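Local coordinates for protein peptide methionine sulfoxide reductase MsrA (Corynebacterium diphtheriae, PDB 4D7L) that reduces S-epimers of methionine sulfoxide, free or in proteins, back to methionine, probably repairing proteins damaged by oxidation, at residues Gln49-Leu54 / Leu79-Pro84. Numbering follows the deposited sequence.
Sequences QPHAVL and LFWETP
The imidazole of H51 and the side chain of V53 lie over the same face of the W81 indole. H51 meets it in an offset edge-to-face pair: its edge is directed at the five-membered ring of W81, with the centroids 5.2 Å apart and the planes at 80°. The leading atom, H51 CE1, stands 3.6 Å from W81 CG. Beside it, V53 sits over the pyrrole end in a CH-pi contact; V53 CB lies 4.2 Å from the centroid of the W81 five-membered ring, while its CG2 methyl packs 3.7 Å from W81 CE2. L54 reaches the stem of the indole instead: its CD1 is 4.0 Å from W81 CB, and its CG rests against a face of the imidazole. A chi1 of 79° sets CG of W81 between its own backbone N and carbonyl carbon, a rotation that presents one indole face to both H51 and V53. In H51, CG lies anti to the backbone N, which places ND1 where it accepts two bonds from the turn that follows, from V53 N (3.2 Å) and, straighter, from L54 N (3.0 Å, 166° at the hydrogen). H51 NE2 is hydrogen-bonded to T89 OG1 on strand 86-94, and H219 of helix 217-220 touches both V53 and W81. Aromatic and apolar packing thus ties the loop preceding strand 64-69 to the C-terminal end of helix 73-81, whose N-terminal side follows the predicted active-site C72. With two backbone N-H groups pointing at ND1, a neutral H51 would probably carry its proton on NE2.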
loop_
_atom_site.group_PDB
_atom_site.type_symbol
_atom_site.label_atom_id
_atom_site.label_comp_id
_atom_site.label_asym_id
_atom_site.label_seq_id
_atom_site.Cartn_x
_atom_site.Cartn_y
_atom_site.Cartn_z
ATOM N N GLN A 49 8.539 10.465 -12.611
ATOM C CA GLN A 49 9.585 10.015 -13.514
ATOM C C GLN A 49 9.427 8.516 -13.703
ATOM O O GLN A 49 8.809 7.853 -12.873
ATOM C CB GLN A 49 10.968 10.351 -12.950
ATOM C CG GLN A 49 11.199 11.833 -12.784
ATOM C CD GLN A 49 11.099 12.567 -14.113
ATOM O OE1 GLN A 49 11.888 12.329 -15.034
ATOM N NE2 GLN A 49 10.105 13.446 -14.230
ATOM N N PRO A 50 9.970 7.975 -14.799
ATOM C CA PRO A 50 9.944 6.528 -15.015
ATOM C C PRO A 50 10.507 5.775 -13.828
ATOM O O PRO A 50 11.436 6.266 -13.180
ATOM C CB PRO A 50 10.835 6.341 -16.244
ATOM C CG PRO A 50 10.710 7.622 -16.991
ATOM C CD PRO A 50 10.590 8.690 -15.932
ATOM N N HIS A 51 9.909 4.626 -13.536
ATOM C CA HIS A 51 10.298 3.756 -12.427
ATOM C C HIS A 51 11.820 3.534 -12.435
ATOM O O HIS A 51 12.394 3.175 -13.464
ATOM C CB HIS A 51 9.568 2.419 -12.561
ATOM C CG HIS A 51 9.532 1.593 -11.310
ATOM N ND1 HIS A 51 10.581 0.784 -10.923
ATOM C CD2 HIS A 51 8.538 1.379 -10.416
ATOM C CE1 HIS A 51 10.249 0.139 -9.816
ATOM N NE2 HIS A 51 9.018 0.493 -9.481
ATOM N N ALA A 52 12.458 3.736 -11.284
ATOM C CA ALA A 52 13.917 3.688 -11.185
ATOM C C ALA A 52 14.492 2.311 -11.510
ATOM O O ALA A 52 15.664 2.187 -11.883
ATOM C CB ALA A 52 14.363 4.136 -9.787
ATOM N N VAL A 53 13.686 1.265 -11.354
ATOM C CA VAL A 53 14.175 -0.089 -11.670
ATOM C C VAL A 53 13.561 -0.618 -12.971
ATOM O O VAL A 53 14.236 -1.179 -13.835
ATOM C CB VAL A 53 13.844 -1.062 -10.509
ATOM C CG1 VAL A 53 14.416 -2.455 -10.803
ATOM C CG2 VAL A 53 14.440 -0.517 -9.196
ATOM N N LEU A 54 12.252 -0.444 -13.086
ATOM C CA LEU A 54 11.498 -1.039 -14.189
ATOM C C LEU A 54 11.484 -0.156 -15.445
ATOM O O LEU A 54 11.241 -0.637 -16.553
ATOM C CB LEU A 54 10.066 -1.332 -13.725
ATOM C CG LEU A 54 9.884 -2.293 -12.550
ATOM C CD1 LEU A 54 8.397 -2.479 -12.185
ATOM C CD2 LEU A 54 10.522 -3.641 -12.858
ATOM N N LEU A 79 9.163 -5.124 -2.673
ATOM C CA LEU A 79 8.606 -6.478 -2.761
ATOM C C LEU A 79 7.852 -6.675 -4.065
ATOM O O LEU A 79 8.006 -7.690 -4.769
ATOM C CB LEU A 79 7.655 -6.728 -1.581
ATOM C CG LEU A 79 6.943 -8.082 -1.612
ATOM C CD1 LEU A 79 7.936 -9.180 -1.201
ATOM C CD2 LEU A 79 5.712 -8.061 -0.733
ATOM N N PHE A 80 7.036 -5.690 -4.408
ATOM C CA PHE A 80 6.227 -5.855 -5.609
ATOM C C PHE A 80 6.954 -5.533 -6.911
ATOM O O PHE A 80 6.737 -6.246 -7.900
ATOM C CB PHE A 80 4.932 -5.034 -5.478
ATOM C CG PHE A 80 3.941 -5.683 -4.559
ATOM C CD1 PHE A 80 3.285 -6.841 -4.967
ATOM C CD2 PHE A 80 3.720 -5.196 -3.275
ATOM C CE1 PHE A 80 2.400 -7.499 -4.115
ATOM C CE2 PHE A 80 2.815 -5.838 -2.408
ATOM C CZ PHE A 80 2.164 -6.995 -2.827
ATOM N N TRP A 81 7.854 -4.541 -6.954
ATOM C CA TRP A 81 8.504 -4.299 -8.254
ATOM C C TRP A 81 9.440 -5.452 -8.593
ATOM O O TRP A 81 9.778 -5.656 -9.757
ATOM C CB TRP A 81 9.253 -2.935 -8.352
ATOM C CG TRP A 81 10.620 -2.815 -7.714
ATOM C CD1 TRP A 81 11.767 -3.510 -8.032
ATOM C CD2 TRP A 81 11.004 -1.834 -6.746
ATOM N NE1 TRP A 81 12.826 -3.063 -7.248
ATOM C CE2 TRP A 81 12.379 -2.027 -6.462
ATOM C CE3 TRP A 81 10.304 -0.814 -6.072
ATOM C CZ2 TRP A 81 13.069 -1.248 -5.517
ATOM C CZ3 TRP A 81 10.985 -0.042 -5.125
ATOM C CH2 TRP A 81 12.360 -0.253 -4.868
ATOM N N GLU A 82 9.848 -6.215 -7.586
ATOM C CA GLU A 82 10.688 -7.393 -7.837
ATOM C C GLU A 82 9.884 -8.648 -8.161
ATOM O O GLU A 82 10.452 -9.702 -8.421
ATOM C CB GLU A 82 11.598 -7.646 -6.630
ATOM C CG GLU A 82 12.687 -6.548 -6.536
ATOM C CD GLU A 82 13.677 -6.742 -5.398
ATOM O OE1 GLU A 82 13.425 -7.590 -4.508
ATOM O OE2 GLU A 82 14.698 -6.009 -5.393
ATOM N N THR A 83 8.566 -8.532 -8.187
ATOM C CA THR A 83 7.727 -9.689 -8.500
ATOM C C THR A 83 7.548 -9.900 -9.993
ATOM O O THR A 83 7.145 -8.978 -10.685
ATOM C CB THR A 83 6.343 -9.527 -7.869
ATOM O OG1 THR A 83 6.496 -9.411 -6.455
ATOM C CG2 THR A 83 5.465 -10.733 -8.195
ATOM N N PRO A 84 7.838 -11.114 -10.501
ATOM C CA PRO A 84 7.616 -11.346 -11.934
ATOM C C PRO A 84 6.160 -11.062 -12.334
ATOM O O PRO A 84 5.223 -11.486 -11.648
ATOM C CB PRO A 84 7.969 -12.826 -12.113
ATOM C CG PRO A 84 8.911 -13.131 -10.953
ATOM C CD PRO A 84 8.368 -12.304 -9.819
#